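Local coordinates for protein monoacylglycerol lipase (Palaeococcus ferrophilus, PDB 6QE2) that hydrolyses monoacylglycerols, as an archaeal monoglyceride lipase with an alpha/beta hydrolase fold, probably releasing glycerol and a free fatty acid, at residues 84-89 with 234-239; 226-231 with 243-248. One frame throughout, in Å; residues are numbered along the deposited sequence.

Interaction 1 of 2, residues 84-89 with 234-239; sequences FGHSLG and EIFEDP. With LDA (lauryl dimethylamine-N-oxide), chain D; GOL (glycerol), chain C.
The ring of Phe236 presents its edge to one face of the His86 imidazole in a T-shaped stack, with centroids 5.1 Å apart and planes at 81°. Phe236 CE1 does the touching, 3.5 Å from His86 ND1. The first torsion of His86, with CG anti to the backbone N (chi1 168°), puts one face of the imidazole against Phe236 CE1, while Ser87 CB lies 3.6 Å above the opposite face, toward the rim. Phe236 CE2 lies 3.8 Å from Phe84 CZ, rim against rim, the two side chains coming from opposite directions.

The polar link is indirect. His86 NE2 donates to O2 of the bound glycerol, lying at the imidazole edge, over 2.8 Å with an N-H...O angle of 150°, and glycerol O2 donates in turn to Glu234 OE2, also at 2.8 Å. Arg28 pairs with the same carboxylate oxygen, and Ser110 OG is hydrogen-bonded to His86 ND1, which helps fix the imidazole's rotation. Replacing His86 by an alanine is likely to leave the Phe236 edge without its aromatic face and glycerol O2 without the NE2 donor.

Ser87 adopts the positive phi of a tight strand-to-helix turn, and its OG is hydrogen-bonded to His233. This geometry and the GHSLG sequence are consistent with the nucleophile elbow and active site of an alpha/beta hydrolase.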
ATOM      1  N   PHE A  84       7.171   2.999   0.799  1.00 22.51           N
ATOM      2  CA  PHE A  84       6.097   3.420  -0.093  1.00 20.24           C
ATOM      3  C   PHE A  84       5.109   2.274  -0.220  1.00 18.65           C
ATOM      4  O   PHE A  84       5.496   1.169  -0.615  1.00 21.63           O
ATOM      5  CB  PHE A  84       6.611   3.812  -1.483  1.00 18.52           C
ATOM      6  CG  PHE A  84       5.502   4.142  -2.442  1.00 22.31           C
ATOM      7  CD1 PHE A  84       4.984   5.422  -2.494  1.00 26.60           C
ATOM      8  CD2 PHE A  84       4.942   3.166  -3.253  1.00 25.05           C
ATOM      9  CE1 PHE A  84       3.942   5.728  -3.347  1.00 31.35           C
ATOM     10  CE2 PHE A  84       3.900   3.470  -4.111  1.00 26.27           C
ATOM     11  CZ  PHE A  84       3.404   4.751  -4.157  1.00 25.52           C
ATOM     12  N   GLY A  85       3.842   2.536   0.079  1.00 20.35           N
ATOM     13  CA  GLY A  85       2.821   1.512  -0.031  1.00 21.39           C
ATOM     14  C   GLY A  85       1.564   2.071  -0.661  1.00 23.33           C
ATOM     15  O   GLY A  85       1.242   3.250  -0.509  1.00 21.31           O
ATOM     16  N   HIS A  86       0.852   1.208  -1.388  1.00 22.57           N
ATOM     17  CA  HIS A  86      -0.394   1.589  -2.043  1.00 22.69           C
ATOM     18  C   HIS A  86      -1.541   0.705  -1.570  1.00 23.35           C
ATOM     19  O   HIS A  86      -1.429  -0.526  -1.588  1.00 22.63           O
ATOM     20  CB  HIS A  86      -0.266   1.505  -3.564  1.00 22.72           C
ATOM     21  CG  HIS A  86      -1.578   1.610  -4.275  1.00 22.35           C
ATOM     22  ND1 HIS A  86      -2.278   2.796  -4.373  1.00 23.42           N
ATOM     23  CD2 HIS A  86      -2.329   0.676  -4.903  1.00 27.23           C
ATOM     24  CE1 HIS A  86      -3.399   2.587  -5.039  1.00 28.34           C
ATOM     25  NE2 HIS A  86      -3.457   1.309  -5.368  1.00 27.31           N
ATOM     26  N   SER A  87      -2.636   1.346  -1.153  1.00 23.26           N
ATOM     27  CA  SER A  87      -3.903   0.674  -0.786  1.00 26.52           C
ATOM     28  C   SER A  87      -3.694  -0.247   0.412  1.00 22.32           C
ATOM     29  O   SER A  87      -3.389   0.255   1.515  1.00 23.84           O
ATOM     30  CB  SER A  87      -4.420   0.006  -2.066  1.00 31.80           C
ATOM     31  OG  SER A  87      -5.822  -0.283  -1.878  1.00 34.33           O
ATOM     32  N   LEU A  88      -3.922  -1.573   0.282  1.00 21.75           N
ATOM     33  CA  LEU A  88      -3.499  -2.499   1.336  1.00 21.94           C
ATOM     34  C   LEU A  88      -2.037  -2.240   1.718  1.00 23.40           C
ATOM     35  O   LEU A  88      -1.668  -2.280   2.906  1.00 21.83           O
ATOM     36  CB  LEU A  88      -3.702  -3.929   0.860  1.00 23.94           C
ATOM     37  CG  LEU A  88      -3.110  -4.990   1.786  1.00 32.79           C
ATOM     38  CD1 LEU A  88      -3.752  -4.937   3.159  1.00 32.83           C
ATOM     39  CD2 LEU A  88      -3.345  -6.384   1.194  1.00 36.11           C
ATOM     40  N   GLY A  89      -1.203  -1.913   0.735  1.00 23.93           N
ATOM     41  CA  GLY A  89       0.201  -1.672   1.068  1.00 20.43           C
ATOM     42  C   GLY A  89       0.382  -0.344   1.785  1.00 20.79           C
ATOM     43  O   GLY A  89       1.237  -0.216   2.667  1.00 22.93           O
ATOM     44  N   GLU A 234      -6.508   4.494  -8.088  1.00 26.10           N
ATOM     45  CA  GLU A 234      -5.144   4.477  -8.613  1.00 26.67           C
ATOM     46  C   GLU A 234      -4.888   5.804  -9.315  1.00 32.86           C
ATOM     47  O   GLU A 234      -5.468   6.080 -10.370  1.00 30.48           O
ATOM     48  CB  GLU A 234      -4.933   3.301  -9.559  1.00 27.31           C
ATOM     49  CG  GLU A 234      -4.940   1.973  -8.844  1.00 30.79           C
ATOM     50  CD  GLU A 234      -4.650   0.804  -9.755  1.00 30.36           C
ATOM     51  OE1 GLU A 234      -4.395   1.026 -10.958  1.00 32.30           O
ATOM     52  OE2 GLU A 234      -4.682  -0.342  -9.265  1.00 35.64           O
ATOM     53  N   ILE A 235      -4.033   6.632  -8.714  1.00 28.13           N
ATOM     54  CA  ILE A 235      -3.649   7.897  -9.333  1.00 24.83           C
ATOM     55  C   ILE A 235      -2.494   7.715 -10.309  1.00 32.12           C
ATOM     56  O   ILE A 235      -2.261   8.609 -11.141  1.00 29.16           O
ATOM     57  CB  ILE A 235      -3.303   8.932  -8.243  1.00 29.17           C
ATOM     58  CG1 ILE A 235      -4.357   8.901  -7.134  1.00 27.52           C
ATOM     59  CG2 ILE A 235      -3.248  10.347  -8.814  1.00 32.23           C
ATOM     60  CD1 ILE A 235      -3.954   9.644  -5.879  1.00 28.57           C
ATOM     61  N   PHE A 236      -1.803   6.565 -10.264  1.00 29.45           N
ATOM     62  CA  PHE A 236      -0.549   6.357 -10.996  1.00 31.81           C
ATOM     63  C   PHE A 236      -0.692   6.610 -12.488  1.00 35.75           C
ATOM     64  O   PHE A 236       0.225   7.150 -13.121  1.00 31.18           O
ATOM     65  CB  PHE A 236      -0.038   4.929 -10.787  1.00 29.25           C
ATOM     66  CG  PHE A 236       0.245   4.583  -9.361  1.00 37.24           C
ATOM     67  CD1 PHE A 236      -0.754   4.082  -8.544  1.00 39.76           C
ATOM     68  CD2 PHE A 236       1.519   4.737  -8.840  1.00 36.04           C
ATOM     69  CE1 PHE A 236      -0.493   3.756  -7.228  1.00 41.65           C
ATOM     70  CE2 PHE A 236       1.787   4.416  -7.524  1.00 44.94           C
ATOM     71  CZ  PHE A 236       0.778   3.925  -6.715  1.00 35.29           C
ATOM     72  N   GLU A 237      -1.788   6.124 -13.057  1.00 30.51           N
ATOM     73  CA  GLU A 237      -2.046   6.254 -14.483  1.00 29.05           C
ATOM     74  C   GLU A 237      -3.173   7.221 -14.835  1.00 27.40           C
ATOM     75  O   GLU A 237      -3.659   7.215 -15.960  1.00 36.73           O
ATOM     76  CB  GLU A 237      -2.296   4.877 -15.098  1.00 33.35           C
ATOM     77  CG  GLU A 237      -1.305   3.823 -14.629  1.00 40.70           C
ATOM     78  CD  GLU A 237      -1.479   2.494 -15.332  1.00 47.78           C
ATOM     79  OE1 GLU A 237      -1.121   2.399 -16.523  1.00 54.40           O
ATOM     80  OE2 GLU A 237      -1.962   1.541 -14.692  1.00 34.74           O
ATOM     81  N   ASP A 238      -3.595   8.037 -13.877  1.00 27.59           N
ATOM     82  CA  ASP A 238      -4.672   8.985 -14.129  1.00 27.94           C
ATOM     83  C   ASP A 238      -4.215   9.929 -15.226  1.00 38.83           C
ATOM     84  O   ASP A 238      -3.089  10.419 -15.194  1.00 38.50           O
ATOM     85  CB  ASP A 238      -4.979   9.781 -12.863  1.00 27.33           C
ATOM     86  CG  ASP A 238      -6.257  10.585 -12.973  1.00 34.85           C
ATOM     87  OD1 ASP A 238      -6.176  11.801 -13.228  1.00 31.37           O
ATOM     88  OD2 ASP A 238      -7.341   9.997 -12.805  1.00 38.48           O
ATOM     89  N   PRO A 239      -5.144  10.231 -16.174  1.00 43.18           N
ATOM     90  CA  PRO A 239      -4.833  11.128 -17.298  1.00 43.44           C
ATOM     91  C   PRO A 239      -4.469  12.512 -16.848  1.00 38.89           C
ATOM     92  O   PRO A 239      -3.496  13.086 -17.349  1.00 49.43           O
ATOM     93  CB  PRO A 239      -6.142  11.120 -18.111  1.00 43.61           C
ATOM     94  CG  PRO A 239      -6.859   9.806 -17.688  1.00 48.80           C
ATOM     95  CD  PRO A 239      -6.558   9.761 -16.223  1.00 34.11           C
TER
HETATM   96  N1  LDA D 302      -8.228  -2.680  -0.231  1.00 50.61           N
HETATM   97  O1  LDA D 302      -7.052  -2.474   0.092  1.00 56.81           O
HETATM   98  CM1 LDA D 302      -8.256  -3.311  -1.545  1.00 56.64           C
HETATM   99  CM2 LDA D 302      -8.951  -1.415  -0.254  1.00 39.38           C
HETATM  100  C1  LDA D 302      -8.851  -3.568   0.727  1.00 46.96           C
HETATM  101  C2  LDA D 302     -10.109  -4.113   0.085  1.00 35.48           C
HETATM  102  C3  LDA D 302     -10.621  -5.291   0.887  1.00 42.11           C
HETATM  103  C4  LDA D 302     -11.965  -5.750   0.353  1.00 48.25           C
HETATM  104  C5  LDA D 302     -12.611  -6.733   1.309  1.00 56.10           C
HETATM  105  C6  LDA D 302     -13.718  -7.507   0.620  1.00 50.53           C
HETATM  106  C7  LDA D 302     -14.485  -8.324   1.642  1.00 51.21           C
HETATM  107  C8  LDA D 302     -14.222  -9.801   1.438  1.00 50.67           C
HETATM  108  C9  LDA D 302     -13.850 -10.468   2.748  1.00 49.58           C
HETATM  109  C10 LDA D 302     -14.947 -11.421   3.195  1.00 63.25           C
HETATM  110  C11 LDA D 302     -14.452 -12.358   4.286  1.00 53.18           C
HETATM  111  C12 LDA D 302     -12.969 -12.593   4.157  1.00 49.40           C
HETATM  112  C1  GOL C 301      -4.479  -3.033  -6.515  1.00 40.22           C
HETATM  113  O1  GOL C 301      -5.011  -4.315  -6.815  1.00 35.67           O
HETATM  114  C2  GOL C 301      -5.566  -2.014  -6.750  1.00 41.62           C
HETATM  115  O2  GOL C 301      -5.072  -0.702  -6.510  1.00 31.88           O
HETATM  116  C3  GOL C 301      -6.687  -2.335  -5.785  1.00 46.49           C
HETATM  117  O3  GOL C 301      -6.227  -2.044  -4.472  1.00 52.28           O

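Interaction 2 of 2, residues 226-231 with 243-248; sequences MEFKGA and EEFHRA
The shortest polar bond beside the Phe228-Phe245 contact lies within the helix, where Arg247 NH1 donates almost straight to Glu243 OE2 at 2.8 Å. This salt bridge spans one helical turn. The acceptor oxygen is met on its anti side, somewhat out of the carboxylate plane but close to the plane of the guanidinium. Neither residue touches the strand, and no hydrogen bond joins 226-231 to 243-248, so the contact itself is apolar.

It is carried by a T-shaped stack in which the edge of Phe245 is directed at the face of Phe228, with ring centroids 5.8 Å apart and planes at 76°. Phe245 CD1 does the touching, 4.0 Å from Phe228 CE1. The far end of the Phe228 ring also reaches the helix backbone, its CE2 lying 3.9 Å from Phe245 CA. Two residues earlier on the strand, a bend at the end of the Met226 chain (chi3 66°) sets its SD 3.7 Å from Ala248 CB and its CE at the same distance, so that sulfur and methyl both rest against the small alanine.

The axes of strand 226-228 and helix 243-248 run nearly antiparallel, at 169°, and approach to 10.5 Å. Beyond Phe228 the chain leaves the strand through a type II turn, with Gly230 at positive phi. Such packing of the last helix on the outermost strand, 223-228, is characteristic of the C-terminal end of the alpha/beta hydrolase fold.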
ATOM      1  N   MET A 226      -1.859  15.154   0.349  1.00 26.64           N
ATOM      2  CA  MET A 226      -2.070  15.718  -0.974  1.00 29.21           C
ATOM      3  C   MET A 226      -3.279  15.072  -1.625  1.00 34.31           C
ATOM      4  O   MET A 226      -3.340  13.845  -1.741  1.00 26.76           O
ATOM      5  CB  MET A 226      -0.841  15.524  -1.861  1.00 29.22           C
ATOM      6  CG  MET A 226       0.403  16.167  -1.310  1.00 30.83           C
ATOM      7  SD  MET A 226       1.755  15.978  -2.476  1.00 39.24           S
ATOM      8  CE  MET A 226       1.149  16.977  -3.830  1.00 36.54           C
ATOM      9  N   GLU A 227      -4.221  15.898  -2.071  1.00 28.15           N
ATOM     10  CA  GLU A 227      -5.417  15.420  -2.743  1.00 29.48           C
ATOM     11  C   GLU A 227      -5.325  15.697  -4.237  1.00 30.65           C
ATOM     12  O   GLU A 227      -4.779  16.716  -4.670  1.00 32.58           O
ATOM     13  CB  GLU A 227      -6.668  16.090  -2.162  1.00 27.06           C
ATOM     14  CG  GLU A 227      -6.749  15.963  -0.655  1.00 31.09           C
ATOM     15  CD  GLU A 227      -8.164  16.051  -0.139  1.00 33.86           C
ATOM     16  OE1 GLU A 227      -9.091  16.072  -0.974  1.00 39.91           O
ATOM     17  OE2 GLU A 227      -8.343  16.115   1.093  1.00 38.68           O
ATOM     18  N   PHE A 228      -5.883  14.787  -5.024  1.00 27.08           N
ATOM     19  CA  PHE A 228      -5.872  14.884  -6.480  1.00 29.91           C
ATOM     20  C   PHE A 228      -7.326  14.883  -6.939  1.00 30.93           C
ATOM     21  O   PHE A 228      -7.972  13.832  -7.001  1.00 30.33           O
ATOM     22  CB  PHE A 228      -5.052  13.757  -7.087  1.00 32.96           C
ATOM     23  CG  PHE A 228      -3.603  13.810  -6.693  1.00 31.58           C
ATOM     24  CD1 PHE A 228      -3.182  13.285  -5.480  1.00 27.51           C
ATOM     25  CD2 PHE A 228      -2.671  14.428  -7.514  1.00 34.93           C
ATOM     26  CE1 PHE A 228      -1.858  13.359  -5.098  1.00 26.54           C
ATOM     27  CE2 PHE A 228      -1.343  14.498  -7.142  1.00 31.69           C
ATOM     28  CZ  PHE A 228      -0.936  13.960  -5.933  1.00 29.48           C
ATOM     29  N   LYS A 229      -7.829  16.074  -7.254  1.00 31.30           N
ATOM     30  CA  LYS A 229      -9.255  16.272  -7.473  1.00 30.19           C
ATOM     31  C   LYS A 229      -9.750  15.447  -8.653  1.00 25.39           C
ATOM     32  O   LYS A 229      -9.243  15.573  -9.773  1.00 34.19           O
ATOM     33  CB  LYS A 229      -9.535  17.753  -7.703  1.00 35.31           C
ATOM     34  CG  LYS A 229     -11.006  18.076  -7.922  1.00 35.49           C
ATOM     35  CD  LYS A 229     -11.204  19.566  -8.133  1.00 46.01           C
ATOM     36  CE  LYS A 229     -12.672  19.895  -8.354  1.00 52.87           C
ATOM     37  NZ  LYS A 229     -13.504  19.454  -7.204  1.00 57.73           N
ATOM     38  N   GLY A 230     -10.734  14.590  -8.394  1.00 30.48           N
ATOM     39  CA  GLY A 230     -11.351  13.778  -9.413  1.00 32.79           C
ATOM     40  C   GLY A 230     -10.730  12.415  -9.629  1.00 35.60           C
ATOM     41  O   GLY A 230     -11.362  11.557 -10.252  1.00 32.01           O
ATOM     42  N   ALA A 231      -9.517  12.184  -9.132  1.00 31.68           N
ATOM     43  CA  ALA A 231      -8.854  10.912  -9.373  1.00 27.64           C
ATOM     44  C   ALA A 231      -9.558   9.784  -8.628  1.00 30.14           C
ATOM     45  O   ALA A 231     -10.183   9.990  -7.585  1.00 27.49           O
ATOM     46  CB  ALA A 231      -7.383  10.982  -8.954  1.00 26.49           C
ATOM     47  N   GLU A 243       1.239  12.018 -13.810  1.00 31.76           N
ATOM     48  CA  GLU A 243       2.609  12.518 -13.828  1.00 31.50           C
ATOM     49  C   GLU A 243       2.909  13.353 -12.589  1.00 33.21           C
ATOM     50  O   GLU A 243       3.977  13.227 -11.972  1.00 33.21           O
ATOM     51  CB  GLU A 243       2.851  13.338 -15.094  1.00 33.94           C
ATOM     52  CG  GLU A 243       4.321  13.634 -15.215  1.00 40.18           C
ATOM     53  CD  GLU A 243       4.609  14.734 -16.223  1.00 42.34           C
ATOM     54  OE1 GLU A 243       3.858  14.838 -17.208  1.00 46.82           O
ATOM     55  OE2 GLU A 243       5.541  15.520 -15.980  1.00 42.15           O
ATOM     56  N   GLU A 244       1.960  14.189 -12.197  1.00 30.86           N
ATOM     57  CA  GLU A 244       2.091  15.005 -10.998  1.00 27.56           C
ATOM     58  C   GLU A 244       2.208  14.148  -9.745  1.00 29.75           C
ATOM     59  O   GLU A 244       2.951  14.474  -8.823  1.00 31.19           O
ATOM     60  CB  GLU A 244       0.921  15.983 -10.876  1.00 35.88           C
ATOM     61  CG  GLU A 244       1.127  17.077  -9.840  1.00 43.18           C
ATOM     62  CD  GLU A 244       0.270  18.301 -10.110  1.00 65.57           C
ATOM     63  OE1 GLU A 244      -0.197  18.456 -11.257  1.00 69.39           O
ATOM     64  OE2 GLU A 244       0.065  19.110  -9.181  1.00 69.09           O
ATOM     65  N   PHE A 245       1.448  13.061  -9.720  1.00 29.84           N
ATOM     66  CA  PHE A 245       1.451  12.146  -8.591  1.00 29.67           C
ATOM     67  C   PHE A 245       2.840  11.547  -8.423  1.00 26.47           C
ATOM     68  O   PHE A 245       3.364  11.482  -7.316  1.00 28.72           O
ATOM     69  CB  PHE A 245       0.411  11.052  -8.853  1.00 31.62           C
ATOM     70  CG  PHE A 245       0.442   9.915  -7.876  1.00 31.36           C
ATOM     71  CD1 PHE A 245      -0.091  10.057  -6.607  1.00 29.17           C
ATOM     72  CD2 PHE A 245       0.962   8.688  -8.244  1.00 31.31           C
ATOM     73  CE1 PHE A 245      -0.079   9.004  -5.715  1.00 28.97           C
ATOM     74  CE2 PHE A 245       0.976   7.630  -7.358  1.00 39.90           C
ATOM     75  CZ  PHE A 245       0.454   7.789  -6.091  1.00 32.51           C
ATOM     76  N   HIS A 246       3.445  11.137  -9.530  1.00 25.10           N
ATOM     77  CA  HIS A 246       4.787  10.573  -9.489  1.00 29.36           C
ATOM     78  C   HIS A 246       5.808  11.612  -9.040  1.00 30.36           C
ATOM     79  O   HIS A 246       6.706  11.318  -8.255  1.00 29.71           O
ATOM     80  CB  HIS A 246       5.178   9.998 -10.850  1.00 28.90           C
ATOM     81  CG  HIS A 246       4.615   8.637 -11.114  1.00 32.50           C
ATOM     82  ND1 HIS A 246       3.458   8.434 -11.831  1.00 33.43           N
ATOM     83  CD2 HIS A 246       5.054   7.409 -10.754  1.00 32.54           C
ATOM     84  CE1 HIS A 246       3.208   7.140 -11.903  1.00 36.16           C
ATOM     85  NE2 HIS A 246       4.161   6.495 -11.257  1.00 33.40           N
ATOM     86  N   ARG A 247       5.655  12.831  -9.544  1.00 29.57           N
ATOM     87  CA  ARG A 247       6.562  13.922  -9.213  1.00 30.14           C
ATOM     88  C   ARG A 247       6.534  14.298  -7.735  1.00 25.72           C
ATOM     89  O   ARG A 247       7.573  14.564  -7.141  1.00 30.58           O
ATOM     90  CB  ARG A 247       6.278  15.148 -10.085  1.00 33.90           C
ATOM     91  CG  ARG A 247       7.142  16.353  -9.755  1.00 39.34           C
ATOM     92  CD  ARG A 247       7.211  17.333 -10.915  1.00 41.11           C
ATOM     93  NE  ARG A 247       5.898  17.616 -11.484  1.00 55.95           N
ATOM     94  CZ  ARG A 247       5.453  17.107 -12.629  1.00 54.31           C
ATOM     95  NH1 ARG A 247       6.221  16.290 -13.339  1.00 56.27           N
ATOM     96  NH2 ARG A 247       4.242  17.420 -13.068  1.00 50.01           N
ATOM     97  N   ALA A 248       5.344  14.317  -7.144  1.00 26.64           N
ATOM     98  CA  ALA A 248       5.209  14.664  -5.735  1.00 23.52           C
ATOM     99  C   ALA A 248       5.903  13.653  -4.851  1.00 29.22           C
ATOM    100  O   ALA A 248       6.516  13.998  -3.875  1.00 29.13           O
ATOM    101  CB  ALA A 248       3.750  14.760  -5.342  1.00 27.75           C
TER

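The centres of the two interactions lie about 10 Å apart, and their segments alternate along the chain: 84-89, 226-231, 234-239, then 243-248. Both reach the same mixed sheet, interaction 1 through the inner strand 82-86 and interaction 2 through the outermost strand 223-228, with 106-110 and 195-200 between them. The 234-239 loop joins that last strand to helix 242-256 and bridges the contacts directly: Phe236 CD2 comes within 3.3 Å of Phe245 CE2 in an edge-to-face pair, and Ile235 packs on Phe228 and Phe245. Continuous side-chain packing therefore connects the C-terminal strand and helix with the loop that directly follows His233, the probable catalytic histidine.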